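Local coordinates for flap endonuclease 1 (Desulfurococcus amylolyticus, PDB 3ORY), which probably cleaves the single-stranded 5' flaps of branched DNA in replication and repair, as a structure-specific nuclease of the FEN1/XPG family, at residues A[171-176]-A[302-307]; A[196-201]-A[222-227]. All coordinates share one frame; numbering follows the deposited sequence.

Interaction 1 of 2, residues A[171-176]-A[302-307]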
loop_
_atom_site.group_PDB
_atom_site.type_symbol
_atom_site.label_atom_id
_atom_site.label_comp_id
_atom_site.label_asym_id
_atom_site.label_seq_id
_atom_site.Cartn_x
_atom_site.Cartn_y
_atom_site.Cartn_z
ATOM N N ALA A 171 -4.735 3.133 10.497
ATOM C CA ALA A 171 -3.317 2.767 10.650
ATOM C C ALA A 171 -2.557 3.874 11.387
ATOM O O ALA A 171 -1.878 3.603 12.383
ATOM C CB ALA A 171 -2.666 2.480 9.280
ATOM N N ALA A 172 -2.693 5.116 10.909
ATOM C CA ALA A 172 -2.070 6.280 11.557
ATOM C C ALA A 172 -2.465 6.398 13.025
ATOM O O ALA A 172 -1.620 6.677 13.882
ATOM C CB ALA A 172 -2.427 7.574 10.810
ATOM N N TYR A 173 -3.755 6.197 13.309
ATOM C CA TYR A 173 -4.269 6.310 14.677
ATOM C C TYR A 173 -3.703 5.242 15.621
ATOM O O TYR A 173 -3.386 5.531 16.777
ATOM C CB TYR A 173 -5.799 6.273 14.692
ATOM C CG TYR A 173 -6.402 6.518 16.066
ATOM C CD1 TYR A 173 -6.371 7.794 16.655
ATOM C CD2 TYR A 173 -7.009 5.480 16.773
ATOM C CE1 TYR A 173 -6.934 8.022 17.926
ATOM C CE2 TYR A 173 -7.573 5.697 18.044
ATOM C CZ TYR A 173 -7.523 6.958 18.610
ATOM O OH TYR A 173 -8.081 7.151 19.852
ATOM N N ILE A 174 -3.595 4.008 15.135
ATOM C CA ILE A 174 -2.963 2.935 15.906
ATOM C C ILE A 174 -1.511 3.295 16.299
ATOM O O ILE A 174 -1.080 3.061 17.447
ATOM C CB ILE A 174 -3.053 1.576 15.147
ATOM C CG1 ILE A 174 -4.523 1.128 15.069
ATOM C CG2 ILE A 174 -2.198 0.494 15.819
ATOM C CD1 ILE A 174 -4.796 -0.002 14.032
ATOM N N VAL A 175 -0.768 3.878 15.366
ATOM C CA VAL A 175 0.590 4.334 15.677
ATOM C C VAL A 175 0.570 5.501 16.680
ATOM O O VAL A 175 1.368 5.512 17.618
ATOM C CB VAL A 175 1.393 4.714 14.412
ATOM C CG1 VAL A 175 2.841 5.060 14.784
ATOM C CG2 VAL A 175 1.392 3.560 13.405
ATOM N N LYS A 176 -0.346 6.459 16.484
ATOM C CA LYS A 176 -0.540 7.579 17.426
ATOM C C LYS A 176 -0.764 7.105 18.857
ATOM O O LYS A 176 -0.240 7.703 19.809
ATOM C CB LYS A 176 -1.741 8.429 17.030
ATOM C CG LYS A 176 -1.525 9.395 15.885
ATOM C CD LYS A 176 -2.799 10.221 15.710
ATOM C CE LYS A 176 -2.804 11.021 14.435
ATOM N NZ LYS A 176 -3.947 11.980 14.429
ATOM N N VAL A 302 -11.901 7.318 13.138
ATOM C CA VAL A 302 -11.023 6.224 13.574
ATOM C C VAL A 302 -11.592 5.665 14.887
ATOM O O VAL A 302 -12.443 6.295 15.508
ATOM C CB VAL A 302 -9.554 6.710 13.804
ATOM C CG1 VAL A 302 -8.869 7.058 12.463
ATOM C CG2 VAL A 302 -9.502 7.912 14.778
ATOM N N THR A 303 -11.127 4.504 15.321
ATOM C CA THR A 303 -11.722 3.871 16.500
ATOM C C THR A 303 -10.704 3.398 17.521
ATOM O O THR A 303 -9.581 3.035 17.172
ATOM C CB THR A 303 -12.653 2.677 16.115
ATOM O OG1 THR A 303 -13.291 2.170 17.298
ATOM C CG2 THR A 303 -11.860 1.516 15.447
ATOM N N ASP A 304 -11.130 3.398 18.782
ATOM C CA ASP A 304 -10.396 2.777 19.886
ATOM C C ASP A 304 -10.789 1.328 20.064
ATOM O O ASP A 304 -10.215 0.628 20.902
ATOM C CB ASP A 304 -10.726 3.495 21.199
ATOM C CG ASP A 304 -10.088 4.839 21.292
ATOM O OD1 ASP A 304 -8.923 4.971 20.874
ATOM O OD2 ASP A 304 -10.755 5.766 21.792
ATOM N N ASN A 305 -11.788 0.895 19.297
ATOM C CA ASN A 305 -12.384 -0.426 19.441
ATOM C C ASN A 305 -11.615 -1.482 18.640
ATOM O O ASN A 305 -12.080 -1.956 17.607
ATOM C CB ASN A 305 -13.872 -0.372 19.040
ATOM C CG ASN A 305 -14.568 -1.721 19.141
ATOM O OD1 ASN A 305 -14.239 -2.535 20.000
ATOM N ND2 ASN A 305 -15.549 -1.957 18.260
ATOM N N TYR A 306 -10.418 -1.810 19.115
ATOM C CA TYR A 306 -9.589 -2.847 18.519
ATOM C C TYR A 306 -8.721 -3.434 19.611
ATOM O O TYR A 306 -8.444 -2.774 20.611
ATOM C CB TYR A 306 -8.703 -2.302 17.382
ATOM C CG TYR A 306 -7.712 -1.222 17.796
ATOM C CD1 TYR A 306 -6.480 -1.549 18.368
ATOM C CD2 TYR A 306 -8.010 0.134 17.603
ATOM C CE1 TYR A 306 -5.574 -0.549 18.762
ATOM C CE2 TYR A 306 -7.115 1.132 17.979
ATOM C CZ TYR A 306 -5.904 0.786 18.557
ATOM O OH TYR A 306 -5.038 1.784 18.924
ATOM N N ARG A 307 -8.283 -4.669 19.413
ATOM C CA ARG A 307 -7.345 -5.296 20.338
ATOM C C ARG A 307 -6.461 -6.259 19.559
ATOM O O ARG A 307 -6.900 -7.346 19.177
ATOM C CB ARG A 307 -8.083 -5.995 21.494
ATOM C CG ARG A 307 -7.163 -6.747 22.466
ATOM C CD ARG A 307 -7.625 -6.609 23.916
ATOM N NE ARG A 307 -6.895 -7.493 24.829
ATOM C CZ ARG A 307 -7.470 -8.334 25.691
ATOM N NH1 ARG A 307 -8.796 -8.406 25.780
ATOM N NH2 ARG A 307 -6.718 -9.095 26.480
#
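Tyr173, on helix 167-176, is gripped on two sides by the chain that runs from Val302 to Asp304, and its ring shows how one aromatic residue can use a face and an edge at once. With CG anti to the backbone N (chi1 -174°), the ring reaches out from the helix over Val302, and its hydroxyl arrives at Asp304. Val302 sends CG2 over one face, 3.8 Å from the centroid of the Tyr173 ring and near its normal, a CH-pi contact displaced toward the CG end; CG1 of the same valine rests against Tyr173 CB. At the far end of the ring, the hydroxyl OH gives its hydrogen to Asp304 OD1 at 2.6 Å, met on the syn side and 27° out of the carboxylate plane. Ring and carboxylate are turned 42° from each other.

Tyr306 makes the second aromatic contact with the roles exchanged: here the loop supplies the ring and the helix the aliphatic group. Ile174 CG1 lies over one face, 4.1 Å from the centroid of the Tyr306 ring, while the Tyr306 hydroxyl bonds to Asp179. Between Val302 and Tyr306 the loop makes an ST turn, Thr303 OG1 accepting from Asn305 N at 2.8 Å. Segment 302-307 is thus held to helix 167-176 by aliphatic groups on ring faces, while the Asp304 carboxylate probably steadies the Tyr173 hydroxyl.

Interaction 2 of 2, residues A[196-201]-A[222-227]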
loop_
_atom_site.group_PDB
_atom_site.type_symbol
_atom_site.label_atom_id
_atom_site.label_comp_id
_atom_site.label_asym_id
_atom_site.label_seq_id
_atom_site.Cartn_x
_atom_site.Cartn_y
_atom_site.Cartn_z
ATOM N N PRO A 196 2.913 9.033 13.057
ATOM C CA PRO A 196 4.270 9.478 13.399
ATOM C C PRO A 196 5.335 8.836 12.508
ATOM O O PRO A 196 6.372 9.451 12.242
ATOM C CB PRO A 196 4.441 9.003 14.847
ATOM C CG PRO A 196 3.062 8.965 15.387
ATOM C CD PRO A 196 2.191 8.526 14.234
ATOM N N LYS A 197 5.072 7.614 12.046
ATOM C CA LYS A 197 6.065 6.848 11.296
ATOM C C LYS A 197 5.413 6.024 10.203
ATOM O O LYS A 197 4.461 5.280 10.463
ATOM C CB LYS A 197 6.846 5.905 12.226
ATOM C CG LYS A 197 7.799 6.584 13.207
ATOM C CD LYS A 197 8.678 5.552 13.909
ATOM C CE LYS A 197 9.846 6.221 14.610
ATOM N NZ LYS A 197 9.354 7.182 15.621
ATOM N N LEU A 198 5.940 6.156 8.990
ATOM C CA LEU A 198 5.526 5.328 7.859
ATOM C C LEU A 198 6.698 4.486 7.361
ATOM O O LEU A 198 7.794 5.012 7.117
ATOM C CB LEU A 198 4.992 6.196 6.709
ATOM C CG LEU A 198 4.777 5.517 5.344
ATOM C CD1 LEU A 198 3.630 4.481 5.358
ATOM C CD2 LEU A 198 4.521 6.557 4.261
ATOM N N VAL A 199 6.472 3.186 7.203
ATOM C CA VAL A 199 7.444 2.335 6.524
ATOM C C VAL A 199 6.935 2.015 5.120
ATOM O O VAL A 199 5.799 1.549 4.954
ATOM C CB VAL A 199 7.761 1.040 7.326
ATOM C CG1 VAL A 199 8.605 0.073 6.491
ATOM C CG2 VAL A 199 8.479 1.388 8.646
ATOM N N ARG A 200 7.761 2.294 4.116
ATOM C CA ARG A 200 7.429 1.953 2.735
ATOM C C ARG A 200 8.226 0.750 2.254
ATOM O O ARG A 200 9.285 0.442 2.811
ATOM C CB ARG A 200 7.675 3.141 1.803
ATOM C CG ARG A 200 6.784 4.347 2.087
ATOM C CD ARG A 200 7.059 5.462 1.087
ATOM N NE ARG A 200 6.495 5.160 -0.231
ATOM C CZ ARG A 200 7.195 4.837 -1.317
ATOM N NH1 ARG A 200 8.524 4.766 -1.283
ATOM N NH2 ARG A 200 6.551 4.593 -2.450
ATOM N N ASN A 201 7.701 0.087 1.218
ATOM C CA ASN A 201 8.349 -1.051 0.525
ATOM C C ASN A 201 8.289 -2.392 1.255
ATOM O O ASN A 201 8.825 -3.388 0.768
ATOM C CB ASN A 201 9.800 -0.737 0.113
ATOM C CG ASN A 201 9.916 0.510 -0.752
ATOM O OD1 ASN A 201 10.933 1.211 -0.718
ATOM N ND2 ASN A 201 8.900 0.778 -1.541
ATOM N N GLU A 222 11.923 1.544 3.768
ATOM C CA GLU A 222 12.355 2.866 4.221
ATOM C C GLU A 222 11.408 3.433 5.277
ATOM O O GLU A 222 10.182 3.265 5.190
ATOM C CB GLU A 222 12.507 3.835 3.044
ATOM C CG GLU A 222 11.214 4.170 2.309
ATOM C CD GLU A 222 11.422 5.053 1.082
ATOM O OE1 GLU A 222 12.567 5.183 0.609
ATOM O OE2 GLU A 222 10.426 5.615 0.583
ATOM N N LEU A 223 11.996 4.078 6.281
ATOM C CA LEU A 223 11.246 4.719 7.349
ATOM C C LEU A 223 11.141 6.218 7.088
ATOM O O LEU A 223 12.141 6.882 6.815
ATOM C CB LEU A 223 11.921 4.470 8.705
ATOM C CG LEU A 223 11.457 5.293 9.919
ATOM C CD1 LEU A 223 10.055 4.887 10.354
ATOM C CD2 LEU A 223 12.443 5.157 11.080
ATOM N N ILE A 224 9.924 6.745 7.161
ATOM C CA ILE A 224 9.718 8.186 7.085
ATOM C C ILE A 224 9.023 8.650 8.351
ATOM O O ILE A 224 7.950 8.155 8.702
ATOM C CB ILE A 224 8.892 8.589 5.845
ATOM C CG1 ILE A 224 9.617 8.175 4.570
ATOM C CG2 ILE A 224 8.595 10.105 5.854
ATOM C CD1 ILE A 224 8.693 7.937 3.398
ATOM N N GLU A 225 9.634 9.608 9.036
ATOM C CA GLU A 225 9.052 10.144 10.255
ATOM C C GLU A 225 8.361 11.465 9.945
ATOM O O GLU A 225 8.934 12.323 9.278
ATOM C CB GLU A 225 10.126 10.307 11.339
ATOM C CG GLU A 225 10.758 8.971 11.759
ATOM C CD GLU A 225 12.008 9.142 12.607
ATOM O OE1 GLU A 225 13.062 9.538 12.056
ATOM O OE2 GLU A 225 11.936 8.863 13.821
ATOM N N LEU A 226 7.128 11.612 10.431
ATOM C CA LEU A 226 6.283 12.761 10.103
ATOM C C LEU A 226 6.872 14.107 10.522
ATOM O O LEU A 226 7.102 14.973 9.678
ATOM C CB LEU A 226 4.889 12.615 10.720
ATOM C CG LEU A 226 3.886 13.759 10.518
ATOM C CD1 LEU A 226 3.648 14.075 9.021
ATOM C CD2 LEU A 226 2.567 13.434 11.213
ATOM N N ASP A 227 7.080 14.291 11.826
ATOM C CA ASP A 227 7.484 15.614 12.313
ATOM C C ASP A 227 8.833 16.023 11.673
ATOM O O ASP A 227 9.025 17.179 11.307
ATOM C CB ASP A 227 7.445 15.703 13.860
ATOM C CG ASP A 227 5.999 15.908 14.429
ATOM O OD1 ASP A 227 5.035 16.188 13.675
ATOM O OD2 ASP A 227 5.817 15.781 15.662
#
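Leu198 and Ile224 exchange a pair of backbone hydrogen bonds, Leu198 N to Ile224 O at 2.8 Å and Ile224 N to Leu198 O at 2.7 Å, and Arg200 and Glu222 form a second such pair. One further bond, Leu226 N to Pro196 O, carries the pairing into the first turn of helix 226-233. At the non-hydrogen-bonded pairs, Lys197 with Glu225 and Val199 with Leu223, CA-H...O contacts fill in, the shortest from Val199 CA to Glu222 O at 3.2 Å.

The ladder illustrates how a mixed sheet changes direction: strand 197-200 runs parallel to strand 182-184 on its other side but antiparallel to 222-225, with axes at 157°. The sheet belongs to the PIN-like nuclease core of the FEN1 family.

Ionic contacts differ on the two faces. Beside Leu198 and Ile224, Arg200 NH1 binds Glu222 OE2 at 2.8 Å, the oxygen lying close to the guanidinium plane but the nitrogen standing 48° out of the carboxylate plane. The Arg200 chain bends at chi3 (74°), bringing NH1 back toward Glu222. Arg200 NE is bonded to Gln186 O, which helps to hold the group's rotation. Arg200 CD also rests 3.8 Å from Ile224 CD1. With an alanine at Arg200, Glu222 would probably lose its cationic mate and a gap is likely to open beside Ile224 CD1. On the opposite face Lys197 and Glu225 run side by side to a looser salt bridge, NZ to OE2 at 3.6 Å.

On the face of Lys197 and Val199, Leu223 CD1 rests against Lys197 CB at 3.9 Å and lies 4.2 Å from Val199 CG2.

How the interactions relate
Burial and chemistry change together between these two contacts. Interaction 1 is a surface contact, in which a loop without regular structure lies against a helix and side chains do the joining. Interaction 2 sits deeper and is partly buried; it joins neighbouring strands of the central sheet, so backbone bonds set its register and charged pairs flank it. The two share no helix or strand. The centres of interaction 1 and interaction 2 lie about 17 Å apart. They nevertheless touch: Pro196 CD, just before strand 197-200, packs 3.6 Å from Val175 CG1 of helix 167-176. Along the chain, interaction 2 is nested within the loop that interaction 1 closes, so a local strand pairing lies inside a long-range closure.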